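Local coordinates for protein Ribose/Galactose Isomerase (Vibrio parahaemolyticus, PDB 3ONO) that probably interconverts aldose and ketose sugar phosphates, as a member of the LacAB/RpiB isomerase family that assembles here as four chains, at residues Q14-A19 with T42-H47; Y51-I56 with V183-G188; M57-L62 with N85-V90; G89-Y94 with I159-K164; L96-A101 with E126-Y131. All blocks are in the same frame, centred on the assembly; numbering follows the deposited sequence.

Overall arrangement
Contacts 2, 3 and 4 are buried and contacts 1 and 5 only partly so, and their chemistry follows. Contact 2 is apolar packing plus one methyl over an imidazole ring; contact 3, on the same helix 51-63, adds a water between serine and histidine. Contact 4 shares Gly89 and Val90 with contact 3, and its Lys164 also bonds to His87 O, so the two form one continuous cluster with centres about 9 Å apart. Contact 1, at the loops beyond the sheet, relies on waters and backbone oxygens. Contact 5 pairs an asparagine-to-carbonyl bond with proline packing. Contacts 2 to 5 also touch the second subunit, and contact 5 a third.

Contact 1 (Q14-A19 with T42-H47); sequences QAAKNA and TDENDH
Ala15 rests its methyl on the backbone of Asp43, with CB 3.6 Å from the Asp43 carbonyl carbon. A residue this small lets two loops draw close, and the same closeness allows a CA-H...O contact from Asp43 CA to Ala15 O at 3.5 Å. On one flank the aliphatic part of Glu44 lies alongside, its CG 4.1 Å from Ala15 CB; the extended chain beyond CG carries the carboxylate to Ala16. On the other, Asn18 turns its side chain toward Thr42, and Asn18 CB rests 3.6 Å from Thr42 O.

The segments are the loop leading into helix 18-31 and the loop after strand 35-38, two neighbouring connections of the parallel alpha/beta sheet.

Water supplies the polar links. One molecule accepts from Ala19 N and lies within bonding distance of Ala15 O and of Thr42 O (2.7 Å). A second accepts from Ala16 N and donates to Glu44 OE2, 3.0 Å away, a role suited to an acidic residue at the surface.

Within 42-47 further bonds shape the loop. Asp43 OD1 takes Asn45 N on its anti lone pair, making an Asx turn inside the type I turn 43-46, while Asp46 OD2 accepts Thr42 N and, from outside the loop, Gln191 NE2.

Contact 2 (Y51-I56 with V183-G188); sequences YIHLGI and VKTAVG
His53, Ile56 and Ala186 bury the most surface here, and together they seat helix 51-63 of the alpha/beta domain against helix 180-186 of the C-terminal helical region. The backbones come closest between the histidine and the alanine, with His53 CA only 4.9 Å from Ala186 CA; the alanine methyl is small enough to permit it. Ala186 CB faces the turn of the other helix and meets both His53 O and the beta-branch of Ile56, where Ile56 CG2 is 3.8 Å from Ala186 CB.

Ile56 uses that same methyl on Val183. With CG2 anti to the backbone N, it reaches out to Val183 CG1 at 4.1 Å, the two side chains meeting at about a right angle. Branched aliphatic residues fill this interior well, and Leu182 adds to the packing against both His53 and Ile56.

The imidazole of His53 has its rotation fixed by ND1, which bonds to Thr50 N just before the segment. One ring face is thereby presented to Thr185, whose CG2, trans to its own backbone N, points at the ring while OG1 bonds to Glu181 O. This is a CH-pi contact: Thr185 CG2 lies 3.6 Å from the centroid of the His53 ring, 19° off the ring normal and displaced toward NE2.

Contact 3 (M57-L62 with N85-V90); sequences MASILL and NLHPGV
Val90 lays one methyl against the backbone of helix 51-63 and turns the other along the helix side. CG2, anti to the carbonyl carbon, presses on the main chain at Ser59, with Val90 CG2 3.6 Å from Ser59 CA. CG1, anti to the backbone N (chi1 -176°), instead faces the side chains of Ala58 and Leu62, which lie one turn apart, and Val90 CG1 is 4.3 Å from Ala58 CB. Leu62 and Val90 meet at about a right angle, and Leu62 CD1 lies 4.1 Å from both Val90 CG1 and Val90 CG2. A small alanine and a serine at the centre let the branched valine sit close to the helix.

The segment 85-90 is the connection from helix 78-85 to strand 92-94 in the parallel alpha/beta sheet, and it turns through a type II beta turn from His87 to Val90. Gly89 occupies the turn position with positive phi, where a CB would collide with the preceding carbonyl oxygen.

Ser59 also meets the His87 ring, obliquely, with Ser59 CB 3.7 Å from His87 ND1. The hydroxyl and the imidazole do not bond directly; a water joins them, 2.6 Å from Ser59 OG and 2.8 Å from His87 ND1. Asn63 ND2 also bonds to Ser59 OG and to Pro88 O, tying helix and turn together. One face of the His87 ring is covered within its own segment by Leu86 CD1, 3.4 Å above the ring plane and over its centre, while Val167 of the second subunit packs on Leu86, His87 and Pro88.

Contact 4 (G89-Y94 with I159-K164); sequences GVVCGY and ILNNVK
The approach to strand 92-94, outermost in this chain's parallel sheet, is where the long helix 150-167 reaches back to the alpha/beta domain, and Lys164 makes the main link. Its chain leaves the helix with CG anti to the carbonyl carbon, then bends at chi3 and chi4 (61° and 66°), folding the ammonium toward the loop. Lys164 NZ donates to Val90 O at 2.8 Å, coming from above the carbonyl plane, 37° out of it. The same nitrogen also bonds to His87 O, so two backbone carbonyls of one turn are gripped by a single buried charge, and Asn85 O lies close to it as well. A long, flexible lysine suits this, since its methylenes can pack while its end reaches for oxygen.

Val91 provides the apolar half. It spreads its two methyls over different helix residues: Val91 CG1 meets Leu160 CD2 at 4.1 Å, whereas Val91 CG2 lies 3.6 Å from Asn161 OD1 and 3.9 Å from Lys164 CE. Asn161 is exposed, with its ND2 bonded to a glycerol that probably came from the crystallisation liquor. There too a water accepts from Gly89 N and donates to Asn161 O, 3.0 Å away.

Met82 of the second subunit packs on Val91, and Leu86 of that subunit on Leu160. The arrangement is that of an alpha-beta-alpha sandwich whose loop leading into the outermost strand is held by a long helix at a subunit interface.

Contact 5 (L96-A101 with E126-Y131); sequences LEPSDA and ELNVRY
Asn128 reaches across from helix 125-136 to the N-terminal end of helix 98-108, where a capping box is built. Its CG is anti to the backbone N (chi1 -173°), which carries the amide out to the loop: Asn128 ND2 donates to Leu96 O at 2.9 Å, nearly straight at 163°. Leu96 O lies close to the amide plane of Asn128, though the donor stands above the carbonyl's own plane. Asparagine suits the place because its short amide brings an N-H donor to this oxygen. The amide's other end packs on proline, with Asn128 OD1 3.4 Å from Pro98 CD.

Pro98, in the first turn of the helix, also sets its ring beside Tyr131, with Pro98 CG 3.6 Å from Tyr131 CB and the two side chains pointing the same way. Proline needs no N-H partner at this position. Tyr131 of the third subunit packs on Pro98 as well, and Lys135 of that subunit makes a cation-pi contact with Tyr131 of this chain.

Behind this layer, the box holds the loop in shape. Asp100 OD2 accepts from both Leu96 N and Glu97 N, fixing the peptide that offers its carbonyl to Asn128. Lys119 of the second subunit forms salt bridges to Glu97 and Asp100. Glu97, the N-cap residue, accepts Ser99 N on Glu97 OE1 at 3.0 Å, from above the carboxylate plane.

Contact 1 (Q14-A19 with T42-H47)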
# COMPACT_ATOMS: atom_id res chain seq x y z
N GLN A 14 5.53 -19.97 -5.87
CA GLN A 14 6.52 -19.04 -5.32
C GLN A 14 7.81 -19.72 -4.85
O GLN A 14 8.63 -19.11 -4.16
CB GLN A 14 5.92 -18.26 -4.16
CG GLN A 14 4.59 -17.63 -4.50
CD GLN A 14 4.68 -16.75 -5.73
OE1 GLN A 14 5.57 -15.90 -5.84
NE2 GLN A 14 3.75 -16.94 -6.67
N ALA A 15 8.01 -20.97 -5.24
CA ALA A 15 9.12 -21.77 -4.72
C ALA A 15 10.49 -21.21 -5.05
O ALA A 15 11.43 -21.40 -4.28
CB ALA A 15 9.01 -23.22 -5.20
N ALA A 16 10.61 -20.53 -6.19
CA ALA A 16 11.89 -19.93 -6.59
C ALA A 16 12.34 -18.92 -5.56
O ALA A 16 13.54 -18.65 -5.43
CB ALA A 16 11.79 -19.26 -7.95
N LYS A 17 11.39 -18.34 -4.84
CA LYS A 17 11.68 -17.30 -3.87
C LYS A 17 11.96 -17.82 -2.47
O LYS A 17 12.25 -17.02 -1.56
CB LYS A 17 10.55 -16.27 -3.82
CG LYS A 17 10.56 -15.35 -5.02
CD LYS A 17 9.34 -14.44 -5.13
CE LYS A 17 9.54 -13.46 -6.28
NZ LYS A 17 8.31 -12.67 -6.57
N ASN A 18 11.86 -19.13 -2.28
CA ASN A 18 12.07 -19.68 -0.94
C ASN A 18 13.46 -19.38 -0.37
O ASN A 18 13.57 -19.05 0.81
CB ASN A 18 11.77 -21.18 -0.86
CG ASN A 18 12.10 -21.75 0.50
OD1 ASN A 18 13.13 -22.40 0.69
ND2 ASN A 18 11.23 -21.49 1.46
N ALA A 19 14.51 -19.49 -1.19
CA ALA A 19 15.85 -19.20 -0.68
C ALA A 19 15.95 -17.78 -0.11
O ALA A 19 16.51 -17.58 0.98
CB ALA A 19 16.92 -19.42 -1.78
N THR A 42 11.66 -25.86 -1.11
CA THR A 42 12.90 -25.09 -1.04
C THR A 42 13.26 -24.50 -2.40
O THR A 42 14.00 -23.51 -2.49
CB THR A 42 14.07 -25.97 -0.55
OG1 THR A 42 14.21 -27.09 -1.43
CG2 THR A 42 13.80 -26.49 0.86
N ASP A 43 12.75 -25.10 -3.46
CA ASP A 43 12.91 -24.57 -4.81
C ASP A 43 11.92 -25.25 -5.75
O ASP A 43 11.16 -26.13 -5.32
CB ASP A 43 14.35 -24.71 -5.30
CG ASP A 43 14.83 -26.14 -5.27
OD1 ASP A 43 14.18 -27.01 -5.88
OD2 ASP A 43 15.87 -26.40 -4.62
N GLU A 44 11.91 -24.86 -7.03
CA GLU A 44 10.86 -25.34 -7.94
C GLU A 44 10.93 -26.84 -8.20
O GLU A 44 9.94 -27.45 -8.63
CB GLU A 44 10.87 -24.57 -9.26
CG GLU A 44 10.17 -23.22 -9.15
CD GLU A 44 10.32 -22.38 -10.41
OE1 GLU A 44 11.23 -22.66 -11.22
OE2 GLU A 44 9.52 -21.43 -10.59
N ASN A 45 12.09 -27.43 -7.94
CA ASN A 45 12.28 -28.86 -8.19
C ASN A 45 12.02 -29.75 -6.99
O ASN A 45 12.10 -30.97 -7.09
CB ASN A 45 13.69 -29.11 -8.73
CG ASN A 45 13.93 -28.45 -10.07
OD1 ASN A 45 13.12 -28.59 -10.99
ND2 ASN A 45 15.03 -27.72 -10.19
N ASP A 46 11.70 -29.14 -5.85
CA ASP A 46 11.50 -29.87 -4.61
C ASP A 46 10.16 -30.61 -4.59
O ASP A 46 9.32 -30.39 -5.46
CB ASP A 46 11.59 -28.90 -3.43
CG ASP A 46 11.68 -29.60 -2.09
OD1 ASP A 46 12.10 -30.78 -2.07
OD2 ASP A 46 11.32 -28.99 -1.06
N HIS A 47 9.99 -31.49 -3.60
CA HIS A 47 8.72 -32.19 -3.37
C HIS A 47 7.57 -31.22 -3.56
O HIS A 47 7.49 -30.23 -2.84
CB HIS A 47 8.72 -32.74 -1.95
CG HIS A 47 7.42 -33.38 -1.54
ND1 HIS A 47 7.00 -34.60 -2.03
CD2 HIS A 47 6.46 -32.97 -0.68
CE1 HIS A 47 5.85 -34.93 -1.47
NE2 HIS A 47 5.49 -33.95 -0.66
O HOH W 1 14.37 -21.14 -3.72
O HOH W 2 8.65 -19.76 -8.23

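Contact 2 (Y51-I56 with V183-G188)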
# COMPACT_ATOMS: atom_id res chain seq x y z
N TYR A 51 -0.98 -24.57 -2.31
CA TYR A 51 -1.44 -23.92 -1.08
C TYR A 51 -2.44 -24.77 -0.30
O TYR A 51 -2.65 -24.51 0.88
CB TYR A 51 -2.01 -22.51 -1.35
CG TYR A 51 -3.26 -22.46 -2.20
CD1 TYR A 51 -4.51 -22.75 -1.65
CD2 TYR A 51 -3.19 -22.08 -3.55
CE1 TYR A 51 -5.67 -22.66 -2.41
CE2 TYR A 51 -4.35 -22.00 -4.32
CZ TYR A 51 -5.58 -22.31 -3.75
OH TYR A 51 -6.74 -22.22 -4.49
N ILE A 52 -3.02 -25.80 -0.92
CA ILE A 52 -3.86 -26.72 -0.18
C ILE A 52 -3.03 -27.50 0.83
O ILE A 52 -3.39 -27.64 2.00
CB ILE A 52 -4.59 -27.74 -1.11
CG1 ILE A 52 -5.48 -27.00 -2.11
CG2 ILE A 52 -5.43 -28.74 -0.27
CD1 ILE A 52 -6.60 -26.19 -1.48
N HIS A 53 -1.89 -28.02 0.38
CA HIS A 53 -1.04 -28.80 1.27
C HIS A 53 -0.51 -27.92 2.39
O HIS A 53 -0.35 -28.39 3.51
CB HIS A 53 0.13 -29.42 0.49
CG HIS A 53 -0.31 -30.26 -0.66
ND1 HIS A 53 -0.12 -29.88 -1.98
CD2 HIS A 53 -0.97 -31.45 -0.70
CE1 HIS A 53 -0.62 -30.81 -2.77
NE2 HIS A 53 -1.14 -31.77 -2.03
N LEU A 54 -0.25 -26.65 2.10
CA LEU A 54 0.25 -25.76 3.14
C LEU A 54 -0.67 -25.72 4.36
O LEU A 54 -0.21 -25.76 5.51
CB LEU A 54 0.47 -24.34 2.58
CG LEU A 54 1.48 -24.20 1.45
CD1 LEU A 54 1.59 -22.73 0.99
CD2 LEU A 54 2.86 -24.74 1.84
N GLY A 55 -1.97 -25.59 4.13
CA GLY A 55 -2.90 -25.52 5.24
C GLY A 55 -2.87 -26.79 6.08
O GLY A 55 -2.93 -26.75 7.32
N ILE A 56 -2.79 -27.94 5.40
CA ILE A 56 -2.76 -29.22 6.12
C ILE A 56 -1.49 -29.33 6.95
O ILE A 56 -1.52 -29.75 8.12
CB ILE A 56 -2.84 -30.40 5.12
CG1 ILE A 56 -4.20 -30.39 4.42
CG2 ILE A 56 -2.62 -31.75 5.84
CD1 ILE A 56 -4.21 -31.18 3.12
N VAL A 183 -3.16 -35.45 2.13
CA VAL A 183 -2.43 -35.45 3.39
C VAL A 183 -1.09 -36.16 3.23
O VAL A 183 -0.08 -35.71 3.78
CB VAL A 183 -3.24 -36.08 4.53
CG1 VAL A 183 -2.53 -35.86 5.86
CG2 VAL A 183 -4.66 -35.50 4.56
N LYS A 184 -1.07 -37.26 2.49
CA LYS A 184 0.18 -37.96 2.22
C LYS A 184 1.20 -37.03 1.57
O LYS A 184 2.40 -37.03 1.92
CB LYS A 184 -0.03 -39.19 1.32
CG LYS A 184 -0.84 -40.29 1.96
CD LYS A 184 -1.08 -41.41 0.94
CE LYS A 184 -1.71 -42.63 1.58
NZ LYS A 184 -3.14 -42.39 1.92
N THR A 185 0.74 -36.24 0.61
CA THR A 185 1.62 -35.28 -0.07
C THR A 185 2.11 -34.24 0.93
O THR A 185 3.29 -33.91 0.96
CB THR A 185 0.91 -34.60 -1.25
OG1 THR A 185 0.64 -35.58 -2.27
CG2 THR A 185 1.81 -33.47 -1.83
N ALA A 186 1.19 -33.76 1.77
CA ALA A 186 1.54 -32.71 2.74
C ALA A 186 2.67 -33.15 3.68
O ALA A 186 3.54 -32.34 4.03
CB ALA A 186 0.30 -32.28 3.54
N VAL A 187 2.67 -34.41 4.10
CA VAL A 187 3.66 -34.87 5.06
C VAL A 187 4.82 -35.61 4.40
O VAL A 187 5.66 -36.19 5.08
CB VAL A 187 3.04 -35.78 6.14
CG1 VAL A 187 1.82 -35.10 6.74
CG2 VAL A 187 2.66 -37.12 5.54
N GLY A 188 4.86 -35.57 3.07
CA GLY A 188 5.81 -36.36 2.32
C GLY A 188 7.29 -35.99 2.32
O GLY A 188 8.13 -36.86 2.11

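Contact 3 (M57-L62 with N85-V90)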
# COMPACT_ATOMS: atom_id res chain seq x y z
N MSE A 57 -0.37 -28.94 6.35
CA MSE A 57 0.91 -28.88 7.07
C MSE A 57 0.85 -27.94 8.27
O MSE A 57 1.35 -28.26 9.34
CB MSE A 57 2.05 -28.48 6.12
CG MSE A 57 2.15 -29.44 4.97
SE MSE A 57 3.10 -28.73 3.44
CE MSE A 57 4.85 -29.11 4.14
N ALA A 58 0.22 -26.78 8.11
CA ALA A 58 0.15 -25.86 9.24
C ALA A 58 -0.66 -26.50 10.36
O ALA A 58 -0.30 -26.40 11.54
CB ALA A 58 -0.47 -24.54 8.81
N SER A 59 -1.76 -27.15 9.99
CA SER A 59 -2.58 -27.81 11.03
C SER A 59 -1.77 -28.87 11.76
O SER A 59 -1.76 -28.92 12.99
CB SER A 59 -3.86 -28.45 10.46
OG SER A 59 -4.56 -29.11 11.52
N ILE A 60 -1.09 -29.73 11.00
CA ILE A 60 -0.39 -30.84 11.66
C ILE A 60 0.70 -30.31 12.58
O ILE A 60 0.82 -30.75 13.73
CB ILE A 60 0.16 -31.83 10.64
CG1 ILE A 60 -1.02 -32.55 9.96
CG2 ILE A 60 1.09 -32.86 11.33
CD1 ILE A 60 -0.64 -33.35 8.72
N LEU A 61 1.46 -29.33 12.10
CA LEU A 61 2.55 -28.81 12.91
C LEU A 61 2.07 -27.99 14.10
O LEU A 61 2.66 -28.06 15.17
CB LEU A 61 3.55 -28.03 12.05
CG LEU A 61 4.32 -28.79 10.97
CD1 LEU A 61 5.18 -27.85 10.13
CD2 LEU A 61 5.20 -29.89 11.58
N LEU A 62 1.01 -27.20 13.92
CA LEU A 62 0.53 -26.37 15.03
C LEU A 62 -0.27 -27.19 16.03
O LEU A 62 -0.09 -27.08 17.23
CB LEU A 62 -0.30 -25.18 14.52
CG LEU A 62 0.54 -24.09 13.83
CD1 LEU A 62 -0.34 -23.19 12.98
CD2 LEU A 62 1.33 -23.25 14.85
N ASN A 85 -6.81 -21.12 7.43
CA ASN A 85 -7.87 -20.75 8.38
C ASN A 85 -9.00 -21.77 8.52
O ASN A 85 -9.69 -21.79 9.54
CB ASN A 85 -8.43 -19.36 8.07
CG ASN A 85 -7.58 -18.23 8.70
OD1 ASN A 85 -7.46 -18.17 9.92
ND2 ASN A 85 -6.98 -17.37 7.88
N LEU A 86 -9.18 -22.63 7.52
CA LEU A 86 -10.23 -23.64 7.67
C LEU A 86 -9.92 -24.62 8.79
O LEU A 86 -10.82 -25.22 9.36
CB LEU A 86 -10.45 -24.43 6.36
CG LEU A 86 -9.32 -25.37 5.94
CD1 LEU A 86 -9.58 -26.80 6.44
CD2 LEU A 86 -9.19 -25.37 4.40
N HIS A 87 -8.64 -24.81 9.10
CA HIS A 87 -8.28 -25.84 10.08
C HIS A 87 -8.43 -25.38 11.52
O HIS A 87 -8.00 -24.28 11.86
CB HIS A 87 -6.83 -26.29 9.86
CG HIS A 87 -6.59 -26.92 8.53
ND1 HIS A 87 -6.82 -28.27 8.29
CD2 HIS A 87 -6.15 -26.40 7.36
CE1 HIS A 87 -6.53 -28.53 7.03
NE2 HIS A 87 -6.12 -27.41 6.44
N PRO A 88 -9.02 -26.22 12.37
CA PRO A 88 -9.05 -25.81 13.78
C PRO A 88 -7.63 -25.65 14.30
O PRO A 88 -6.70 -26.37 13.88
CB PRO A 88 -9.76 -27.00 14.48
CG PRO A 88 -9.49 -28.20 13.57
CD PRO A 88 -9.45 -27.61 12.15
N GLY A 89 -7.45 -24.72 15.23
CA GLY A 89 -6.15 -24.52 15.83
C GLY A 89 -5.19 -23.69 14.98
O GLY A 89 -4.06 -23.45 15.41
N VAL A 90 -5.62 -23.29 13.79
CA VAL A 90 -4.78 -22.47 12.90
C VAL A 90 -5.45 -21.13 12.67
O VAL A 90 -6.50 -21.07 12.03
CB VAL A 90 -4.58 -23.16 11.54
CG1 VAL A 90 -3.62 -22.33 10.66
CG2 VAL A 90 -4.05 -24.59 11.76
O HOH W 3 -6.89 -29.69 10.66

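Contact 4 (G89-Y94 with I159-K164)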
# COMPACT_ATOMS: atom_id res chain seq x y z
N GLY A 89 -7.45 -24.72 15.23
CA GLY A 89 -6.15 -24.52 15.83
C GLY A 89 -5.19 -23.69 14.98
O GLY A 89 -4.06 -23.45 15.41
N VAL A 90 -5.62 -23.29 13.79
CA VAL A 90 -4.78 -22.47 12.90
C VAL A 90 -5.45 -21.13 12.67
O VAL A 90 -6.50 -21.07 12.03
CB VAL A 90 -4.58 -23.16 11.54
CG1 VAL A 90 -3.62 -22.33 10.66
CG2 VAL A 90 -4.05 -24.59 11.76
N VAL A 91 -4.80 -20.07 13.15
CA VAL A 91 -5.35 -18.73 13.11
C VAL A 91 -4.35 -17.88 12.30
O VAL A 91 -3.33 -17.45 12.82
CB VAL A 91 -5.54 -18.19 14.54
CG1 VAL A 91 -6.01 -16.73 14.49
CG2 VAL A 91 -6.55 -19.06 15.31
N CYS A 92 -4.65 -17.68 11.01
CA CYS A 92 -3.70 -17.11 10.05
C CYS A 92 -4.15 -15.74 9.56
O CYS A 92 -5.23 -15.61 8.98
CB CYS A 92 -3.55 -18.06 8.84
SG CYS A 92 -2.24 -17.58 7.68
N GLY A 93 -3.33 -14.71 9.78
CA GLY A 93 -3.65 -13.38 9.26
C GLY A 93 -2.94 -13.09 7.93
O GLY A 93 -1.99 -13.77 7.58
N TYR A 94 -3.38 -12.08 7.19
CA TYR A 94 -2.58 -11.60 6.07
C TYR A 94 -1.44 -10.75 6.61
O TYR A 94 -1.51 -10.23 7.72
CB TYR A 94 -3.43 -10.78 5.06
CG TYR A 94 -3.94 -9.44 5.58
CD1 TYR A 94 -3.08 -8.33 5.65
CD2 TYR A 94 -5.26 -9.28 6.00
CE1 TYR A 94 -3.53 -7.09 6.14
CE2 TYR A 94 -5.72 -8.02 6.48
CZ TYR A 94 -4.85 -6.95 6.54
OH TYR A 94 -5.28 -5.73 7.04
N ILE A 159 -12.77 -16.41 21.83
CA ILE A 159 -13.98 -16.98 21.26
C ILE A 159 -13.72 -17.56 19.86
O ILE A 159 -14.24 -18.65 19.54
CB ILE A 159 -15.12 -15.94 21.27
CG1 ILE A 159 -15.54 -15.67 22.72
CG2 ILE A 159 -16.32 -16.43 20.45
CD1 ILE A 159 -16.43 -14.42 22.90
N LEU A 160 -12.90 -16.89 19.06
CA LEU A 160 -12.60 -17.39 17.72
C LEU A 160 -12.12 -18.84 17.82
O LEU A 160 -12.52 -19.69 17.04
CB LEU A 160 -11.56 -16.52 17.00
CG LEU A 160 -11.15 -17.01 15.60
CD1 LEU A 160 -12.35 -16.94 14.65
CD2 LEU A 160 -10.01 -16.17 15.06
N ASN A 161 -11.24 -19.12 18.78
CA ASN A 161 -10.72 -20.48 18.91
C ASN A 161 -11.83 -21.47 19.23
O ASN A 161 -11.84 -22.60 18.72
CB ASN A 161 -9.66 -20.56 20.01
CG ASN A 161 -8.40 -19.79 19.65
OD1 ASN A 161 -8.11 -19.57 18.49
ND2 ASN A 161 -7.64 -19.40 20.67
N ASN A 162 -12.75 -21.06 20.10
CA ASN A 162 -13.89 -21.93 20.45
C ASN A 162 -14.75 -22.25 19.24
O ASN A 162 -15.20 -23.40 19.05
CB ASN A 162 -14.83 -21.25 21.44
CG ASN A 162 -14.16 -20.81 22.71
OD1 ASN A 162 -13.09 -21.29 23.08
ND2 ASN A 162 -14.82 -19.92 23.41
N VAL A 163 -15.04 -21.22 18.46
CA VAL A 163 -15.93 -21.39 17.31
C VAL A 163 -15.27 -22.30 16.30
O VAL A 163 -15.92 -23.18 15.73
CB VAL A 163 -16.26 -20.03 16.66
CG1 VAL A 163 -16.97 -20.25 15.33
CG2 VAL A 163 -17.14 -19.22 17.64
N LYS A 164 -13.96 -22.13 16.11
CA LYS A 164 -13.22 -23.00 15.19
C LYS A 164 -13.30 -24.44 15.67
O LYS A 164 -13.55 -25.35 14.89
CB LYS A 164 -11.76 -22.56 15.08
CG LYS A 164 -11.59 -21.20 14.36
CD LYS A 164 -10.13 -20.63 14.41
CE LYS A 164 -9.09 -21.54 13.74
NZ LYS A 164 -9.26 -21.68 12.24
O HOH W 4 -9.44 -23.81 17.48

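Contact 5 (L96-A101 with E126-Y131)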
# COMPACT_ATOMS: atom_id res chain seq x y z
N LEU A 96 1.10 -7.90 4.78
CA LEU A 96 1.58 -7.26 3.55
C LEU A 96 2.63 -6.18 3.79
O LEU A 96 3.38 -5.83 2.89
CB LEU A 96 0.39 -6.67 2.80
CG LEU A 96 -0.67 -7.70 2.42
CD1 LEU A 96 -1.80 -7.00 1.69
CD2 LEU A 96 -0.08 -8.81 1.54
N GLU A 97 2.67 -5.65 5.00
CA GLU A 97 3.62 -4.57 5.33
C GLU A 97 3.84 -4.68 6.84
O GLU A 97 3.03 -5.30 7.53
CB GLU A 97 3.09 -3.22 4.87
CG GLU A 97 1.76 -2.82 5.48
CD GLU A 97 1.97 -2.00 6.74
OE1 GLU A 97 3.15 -1.78 7.10
OE2 GLU A 97 0.98 -1.56 7.36
N PRO A 98 4.95 -4.16 7.35
CA PRO A 98 5.36 -4.41 8.73
C PRO A 98 4.32 -4.14 9.82
O PRO A 98 4.24 -4.92 10.77
CB PRO A 98 6.55 -3.48 8.93
CG PRO A 98 7.11 -3.34 7.55
CD PRO A 98 5.97 -3.38 6.60
N SER A 99 3.54 -3.07 9.73
CA SER A 99 2.60 -2.82 10.82
C SER A 99 1.44 -3.84 10.86
O SER A 99 0.76 -3.98 11.88
CB SER A 99 2.08 -1.38 10.81
OG SER A 99 0.93 -1.26 9.99
N ASP A 100 1.21 -4.55 9.76
CA ASP A 100 0.25 -5.68 9.80
C ASP A 100 0.67 -6.73 10.82
O ASP A 100 -0.18 -7.32 11.50
CB ASP A 100 0.16 -6.40 8.44
CG ASP A 100 -0.48 -5.54 7.34
OD1 ASP A 100 -1.24 -4.61 7.66
OD2 ASP A 100 -0.24 -5.84 6.14
N ALA A 101 1.96 -7.02 10.87
CA ALA A 101 2.49 -8.07 11.73
C ALA A 101 2.34 -7.68 13.19
O ALA A 101 1.90 -8.48 14.03
CB ALA A 101 3.97 -8.32 11.41
N GLU A 126 12.35 -7.86 -1.04
CA GLU A 126 12.97 -8.60 0.04
C GLU A 126 13.11 -7.76 1.31
O GLU A 126 13.16 -8.31 2.41
CB GLU A 126 14.34 -9.16 -0.39
CG GLU A 126 15.46 -8.13 -0.55
CD GLU A 126 15.37 -7.37 -1.85
OE1 GLU A 126 16.24 -6.51 -2.11
OE2 GLU A 126 14.45 -7.65 -2.64
N LEU A 127 13.24 -6.44 1.15
CA LEU A 127 13.31 -5.51 2.29
C LEU A 127 12.02 -5.58 3.11
O LEU A 127 12.05 -5.69 4.33
CB LEU A 127 13.53 -4.09 1.80
CG LEU A 127 14.90 -3.93 1.15
CD1 LEU A 127 15.11 -2.49 0.76
CD2 LEU A 127 15.97 -4.41 2.11
N ASN A 128 10.89 -5.50 2.42
CA ASN A 128 9.60 -5.58 3.08
C ASN A 128 9.45 -6.93 3.82
O ASN A 128 8.94 -6.97 4.95
CB ASN A 128 8.49 -5.36 2.06
CG ASN A 128 7.12 -5.28 2.69
OD1 ASN A 128 6.87 -4.41 3.53
ND2 ASN A 128 6.21 -6.18 2.28
N VAL A 129 9.89 -8.02 3.21
CA VAL A 129 9.85 -9.32 3.89
C VAL A 129 10.66 -9.26 5.18
O VAL A 129 10.21 -9.67 6.25
CB VAL A 129 10.42 -10.43 3.00
CG1 VAL A 129 10.58 -11.75 3.78
CG2 VAL A 129 9.57 -10.62 1.75
N ARG A 130 11.89 -8.73 5.08
CA ARG A 130 12.73 -8.58 6.26
C ARG A 130 12.04 -7.79 7.37
O ARG A 130 12.04 -8.19 8.53
CB ARG A 130 14.05 -7.87 5.87
CG ARG A 130 15.02 -7.73 7.03
CD ARG A 130 16.29 -6.96 6.59
NE ARG A 130 16.89 -7.60 5.42
CZ ARG A 130 17.68 -7.00 4.52
NH1 ARG A 130 17.97 -5.70 4.61
NH2 ARG A 130 18.15 -7.70 3.49
N TYR A 131 11.47 -6.65 6.99
CA TYR A 131 10.87 -5.73 7.95
C TYR A 131 9.62 -6.36 8.59
O TYR A 131 9.33 -6.17 9.77
CB TYR A 131 10.48 -4.43 7.25
CG TYR A 131 11.63 -3.64 6.64
CD1 TYR A 131 12.97 -3.99 6.87
CD2 TYR A 131 11.38 -2.53 5.83
CE1 TYR A 131 14.01 -3.23 6.31
CE2 TYR A 131 12.40 -1.79 5.29
CZ TYR A 131 13.70 -2.14 5.51
OH TYR A 131 14.70 -1.36 4.95